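Local coordinates for chitin oligosaccharide binding protein NagB2 (Paenibacillus sp. FPU-7, PDB 7EHU) that probably captures short chitin oligosaccharides, such as diacetylchitobiose and triacetylchitotriose, as an extracellular solute-binding protein, at residues A[163-175]-A[294-306]. Residues are numbered along the deposited sequence; the frame is centred on the assembly and turned at random.
Sequences ITSAPKTWDEFTK and VGYFRFPNIGGKG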
loop_
_atom_site.group_PDB
_atom_site.type_symbol
_atom_site.label_atom_id
_atom_site.label_comp_id
_atom_site.label_asym_id
_atom_site.label_seq_id
_atom_site.Cartn_x
_atom_site.Cartn_y
_atom_site.Cartn_z
ATOM N N ILE A 163 3.633 20.770 -20.877
ATOM C CA ILE A 163 2.459 19.968 -20.566
ATOM C C ILE A 163 1.651 20.799 -19.581
ATOM O O ILE A 163 2.138 21.097 -18.482
ATOM C CB ILE A 163 2.885 18.680 -19.858
ATOM C CG1 ILE A 163 3.971 17.954 -20.635
ATOM C CG2 ILE A 163 1.655 17.756 -19.729
ATOM C CD1 ILE A 163 4.604 16.815 -19.827
ATOM N N THR A 164 0.424 21.156 -19.945
ATOM C CA THR A 164 -0.348 22.143 -19.199
ATOM C C THR A 164 -1.544 21.550 -18.464
ATOM O O THR A 164 -2.271 22.304 -17.809
ATOM C CB THR A 164 -0.833 23.253 -20.149
ATOM O OG1 THR A 164 -1.666 22.670 -21.164
ATOM C CG2 THR A 164 0.349 23.960 -20.807
ATOM N N SER A 165 -1.763 20.234 -18.565
ATOM C CA SER A 165 -2.847 19.535 -17.881
ATOM C C SER A 165 -2.393 18.115 -17.553
ATOM O O SER A 165 -1.507 17.565 -18.199
ATOM C CB SER A 165 -4.126 19.464 -18.737
ATOM O OG SER A 165 -3.893 18.799 -19.968
ATOM N N ALA A 166 -3.027 17.513 -16.565
ATOM C CA ALA A 166 -2.693 16.139 -16.200
ATOM C C ALA A 166 -3.277 15.186 -17.242
ATOM O O ALA A 166 -4.414 15.373 -17.676
ATOM C CB ALA A 166 -3.274 15.818 -14.824
ATOM N N PRO A 167 -2.527 14.171 -17.678
ATOM C CA PRO A 167 -3.032 13.301 -18.753
ATOM C C PRO A 167 -4.192 12.451 -18.271
ATOM O O PRO A 167 -4.127 11.873 -17.188
ATOM C CB PRO A 167 -1.816 12.444 -19.124
ATOM C CG PRO A 167 -0.918 12.517 -17.971
ATOM C CD PRO A 167 -1.137 13.850 -17.324
ATOM N N LYS A 168 -5.260 12.387 -19.081
ATOM C CA LYS A 168 -6.418 11.561 -18.766
ATOM C C LYS A 168 -6.412 10.233 -19.510
ATOM O O LYS A 168 -7.051 9.271 -19.060
ATOM C CB LYS A 168 -7.707 12.280 -19.163
ATOM C CG LYS A 168 -7.968 13.536 -18.397
ATOM C CD LYS A 168 -9.301 14.109 -18.845
ATOM C CE LYS A 168 -9.476 15.558 -18.525
ATOM N NZ LYS A 168 -8.316 16.319 -19.061
ATOM N N THR A 169 -5.734 10.167 -20.652
ATOM C CA THR A 169 -5.703 8.979 -21.489
ATOM C C THR A 169 -4.258 8.534 -21.684
ATOM O O THR A 169 -3.312 9.293 -21.454
ATOM C CB THR A 169 -6.286 9.259 -22.873
ATOM O OG1 THR A 169 -5.376 10.128 -23.558
ATOM C CG2 THR A 169 -7.697 9.876 -22.784
ATOM N N TRP A 170 -4.100 7.275 -22.097
ATOM C CA TRP A 170 -2.769 6.726 -22.315
ATOM C C TRP A 170 -2.019 7.528 -23.370
ATOM O O TRP A 170 -0.815 7.772 -23.232
ATOM C CB TRP A 170 -2.868 5.248 -22.711
ATOM C CG TRP A 170 -1.527 4.606 -22.914
ATOM C CD1 TRP A 170 -0.905 4.343 -24.108
ATOM C CD2 TRP A 170 -0.617 4.190 -21.888
ATOM N NE1 TRP A 170 0.331 3.780 -23.881
ATOM C CE2 TRP A 170 0.533 3.678 -22.529
ATOM C CE3 TRP A 170 -0.660 4.206 -20.491
ATOM C CZ2 TRP A 170 1.618 3.175 -21.819
ATOM C CZ3 TRP A 170 0.422 3.698 -19.786
ATOM C CH2 TRP A 170 1.549 3.203 -20.454
ATOM N N ASP A 171 -2.716 7.969 -24.420
ATOM C CA ASP A 171 -2.044 8.734 -25.468
ATOM C C ASP A 171 -1.556 10.081 -24.942
ATOM O O ASP A 171 -0.454 10.523 -25.290
ATOM C CB ASP A 171 -2.964 8.883 -26.683
ATOM C CG ASP A 171 -3.032 7.602 -27.526
ATOM O OD1 ASP A 171 -3.926 7.500 -28.397
ATOM O OD2 ASP A 171 -2.203 6.685 -27.306
ATOM N N GLU A 172 -2.344 10.738 -24.082
ATOM C CA GLU A 172 -1.874 11.984 -23.479
ATOM C C GLU A 172 -0.701 11.714 -22.542
ATOM O O GLU A 172 0.225 12.525 -22.437
ATOM C CB GLU A 172 -3.012 12.668 -22.719
ATOM C CG GLU A 172 -4.152 13.195 -23.591
ATOM C CD GLU A 172 -5.322 13.795 -22.790
ATOM O OE1 GLU A 172 -5.441 13.569 -21.568
ATOM O OE2 GLU A 172 -6.150 14.502 -23.401
ATOM N N PHE A 173 -0.732 10.575 -21.850
ATOM C CA PHE A 173 0.338 10.196 -20.931
ATOM C C PHE A 173 1.639 9.967 -21.693
ATOM O O PHE A 173 2.691 10.494 -21.315
ATOM C CB PHE A 173 -0.117 8.934 -20.179
ATOM C CG PHE A 173 0.862 8.404 -19.157
ATOM C CD1 PHE A 173 1.128 9.096 -17.979
ATOM C CD2 PHE A 173 1.464 7.173 -19.341
ATOM C CE1 PHE A 173 2.011 8.569 -17.032
ATOM C CE2 PHE A 173 2.336 6.663 -18.402
ATOM C CZ PHE A 173 2.619 7.362 -17.258
ATOM N N THR A 174 1.587 9.196 -22.781
ATOM C CA THR A 174 2.799 8.979 -23.559
ATOM C C THR A 174 3.297 10.286 -24.170
ATOM O O THR A 174 4.513 10.503 -24.252
ATOM C CB THR A 174 2.612 7.886 -24.628
ATOM O OG1 THR A 174 1.581 8.250 -25.546
ATOM C CG2 THR A 174 2.229 6.551 -24.006
ATOM N N LYS A 175 2.385 11.186 -24.555
ATOM C CA LYS A 175 2.836 12.468 -25.076
ATOM C C LYS A 175 3.589 13.244 -23.992
ATOM O O LYS A 175 4.618 13.878 -24.264
ATOM C CB LYS A 175 1.676 13.290 -25.657
ATOM C CG LYS A 175 2.254 14.577 -26.184
ATOM C CD LYS A 175 3.047 14.208 -27.462
ATOM C CE LYS A 175 3.907 15.317 -27.989
ATOM N NZ LYS A 175 4.956 15.251 -26.873
ATOM N N VAL A 294 2.983 20.573 -6.820
ATOM C CA VAL A 294 2.669 19.149 -6.917
ATOM C C VAL A 294 1.166 18.967 -7.169
ATOM O O VAL A 294 0.321 19.660 -6.585
ATOM C CB VAL A 294 3.183 18.360 -5.682
ATOM C CG1 VAL A 294 2.598 18.902 -4.361
ATOM C CG2 VAL A 294 2.941 16.882 -5.834
ATOM N N GLY A 295 0.839 18.043 -8.063
ATOM C CA GLY A 295 -0.518 17.646 -8.369
ATOM C C GLY A 295 -0.627 16.136 -8.363
ATOM O O GLY A 295 0.311 15.420 -7.966
ATOM N N TYR A 296 -1.756 15.627 -8.850
ATOM C CA TYR A 296 -2.014 14.199 -8.799
ATOM C C TYR A 296 -2.963 13.822 -9.918
ATOM O O TYR A 296 -3.876 14.586 -10.233
ATOM C CB TYR A 296 -2.663 13.854 -7.468
ATOM C CG TYR A 296 -2.842 12.394 -7.167
ATOM C CD1 TYR A 296 -1.835 11.662 -6.553
ATOM C CD2 TYR A 296 -4.045 11.744 -7.442
ATOM C CE1 TYR A 296 -2.017 10.346 -6.218
ATOM C CE2 TYR A 296 -4.238 10.427 -7.108
ATOM C CZ TYR A 296 -3.216 9.729 -6.500
ATOM O OH TYR A 296 -3.441 8.422 -6.129
ATOM N N PHE A 297 -2.773 12.627 -10.480
ATOM C CA PHE A 297 -3.751 12.063 -11.398
ATOM C C PHE A 297 -3.793 10.549 -11.244
ATOM O O PHE A 297 -2.767 9.901 -11.005
ATOM C CB PHE A 297 -3.536 12.478 -12.869
ATOM C CG PHE A 297 -2.173 12.184 -13.440
ATOM C CD1 PHE A 297 -1.135 13.092 -13.309
ATOM C CD2 PHE A 297 -1.950 11.007 -14.175
ATOM C CE1 PHE A 297 0.115 12.842 -13.879
ATOM C CE2 PHE A 297 -0.696 10.746 -14.739
ATOM C CZ PHE A 297 0.335 11.676 -14.590
ATOM N N ARG A 298 -4.995 9.999 -11.382
ATOM C CA ARG A 298 -5.129 8.562 -11.372
ATOM C C ARG A 298 -4.576 7.986 -12.673
ATOM O O ARG A 298 -4.358 8.681 -13.664
ATOM C CB ARG A 298 -6.574 8.152 -11.128
ATOM C CG ARG A 298 -7.497 8.259 -12.288
ATOM C CD ARG A 298 -8.802 7.460 -12.015
ATOM N NE ARG A 298 -9.823 7.828 -12.975
ATOM C CZ ARG A 298 -10.695 8.821 -12.827
ATOM N NH1 ARG A 298 -10.725 9.558 -11.727
ATOM N NH2 ARG A 298 -11.555 9.061 -13.794
ATOM N N PHE A 299 -4.279 6.703 -12.630
ATOM C CA PHE A 299 -3.706 6.029 -13.779
ATOM C C PHE A 299 -4.555 6.325 -15.020
ATOM O O PHE A 299 -5.782 6.227 -14.958
ATOM C CB PHE A 299 -3.627 4.516 -13.521
ATOM C CG PHE A 299 -2.776 3.815 -14.538
ATOM C CD1 PHE A 299 -3.321 3.380 -15.743
ATOM C CD2 PHE A 299 -1.416 3.648 -14.331
ATOM C CE1 PHE A 299 -2.530 2.796 -16.706
ATOM C CE2 PHE A 299 -0.632 3.072 -15.302
ATOM C CZ PHE A 299 -1.194 2.645 -16.483
ATOM N N PRO A 300 -3.947 6.697 -16.145
ATOM C CA PRO A 300 -4.733 7.121 -17.315
ATOM C C PRO A 300 -5.425 5.967 -18.036
ATOM O O PRO A 300 -5.043 4.805 -17.937
ATOM C CB PRO A 300 -3.680 7.752 -18.230
ATOM C CG PRO A 300 -2.395 7.036 -17.859
ATOM C CD PRO A 300 -2.494 6.832 -16.369
ATOM N N ASN A 301 -6.443 6.318 -18.811
ATOM C CA ASN A 301 -7.277 5.328 -19.497
ATOM C C ASN A 301 -6.594 4.781 -20.750
ATOM O O ASN A 301 -6.221 5.538 -21.661
ATOM C CB ASN A 301 -8.634 5.942 -19.842
ATOM C CG ASN A 301 -9.493 6.230 -18.619
ATOM O OD1 ASN A 301 -9.308 5.629 -17.560
ATOM N ND2 ASN A 301 -10.393 7.184 -18.743
ATOM N N ILE A 302 -6.446 3.454 -20.797
ATOM C CA ILE A 302 -5.917 2.763 -21.971
ATOM C C ILE A 302 -7.017 2.388 -22.953
ATOM O O ILE A 302 -6.733 2.229 -24.147
ATOM C CB ILE A 302 -5.092 1.532 -21.543
ATOM C CG1 ILE A 302 -3.736 1.986 -20.994
ATOM C CG2 ILE A 302 -4.892 0.533 -22.704
ATOM C CD1 ILE A 302 -2.915 0.898 -20.347
ATOM N N GLY A 303 -8.259 2.256 -22.488
ATOM C CA GLY A 303 -9.379 1.850 -23.313
ATOM C C GLY A 303 -9.759 0.420 -22.994
ATOM O O GLY A 303 -8.947 -0.489 -23.200
ATOM N N GLY A 304 -10.964 0.195 -22.482
ATOM C CA GLY A 304 -11.373 -1.145 -22.110
ATOM C C GLY A 304 -11.949 -1.223 -20.704
ATOM O O GLY A 304 -12.312 -0.208 -20.095
ATOM N N LYS A 305 -11.999 -2.460 -20.183
ATOM C CA LYS A 305 -12.631 -2.738 -18.891
ATOM C C LYS A 305 -11.865 -2.167 -17.707
ATOM O O LYS A 305 -12.419 -2.106 -16.603
ATOM C CB LYS A 305 -12.781 -4.249 -18.670
ATOM C CG LYS A 305 -14.042 -4.874 -19.263
ATOM C CD LYS A 305 -13.946 -6.400 -19.288
ATOM C CE LYS A 305 -15.195 -7.045 -19.904
ATOM N NZ LYS A 305 -16.289 -7.288 -18.908
ATOM N N GLY A 306 -10.609 -1.770 -17.891
ATOM C CA GLY A 306 -9.898 -1.123 -16.810
ATOM C C GLY A 306 -10.132 0.371 -16.677
ATOM O O GLY A 306 -9.671 0.958 -15.699
HETATM O O HOH W 1 -5.550 10.250 -15.530
#
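Thr169 and Asn301 form a single beta bridge between two loops of this solute-binding protein fold. Asn301 N donates to Lys168 O at 3.0 Å, almost straight at 177°. Asn301 O then accepts from Trp170 N at 2.8 Å, with the donor well above the carbonyl plane. Thr169 is also the N-cap of helix 170-182: its OG1 accepts from Glu172 N. The bridge joins the start of this helix to the chain that leaves strand 294-297.

The Pro167 ring lies over one face of Phe297, a CH-pi contact with CD 3.8 Å from the ring centroid. Ala166 CB touches Phe297 CD1. Phe297 CG sits between its backbone N and carbonyl carbon (chi1 55°), which sets the ring against Ala166 CB and Pro167. With an alanine here, the Pro167 ring would probably lose the face it lies on, and Phe151 of strand 138-154 one of its ring contacts. Pro300 CG packs off-centre on the Phe173 ring. Trp170 runs alongside Ile302, whose CD1 lies over one face of the indole near its rim; Thr174 CG2 lies over the opposite face. Asn301 OD1 accepts a hydrogen bond from Asn308 N. A water donates to both Pro167 O and Arg298 O, 2.7 Å from each.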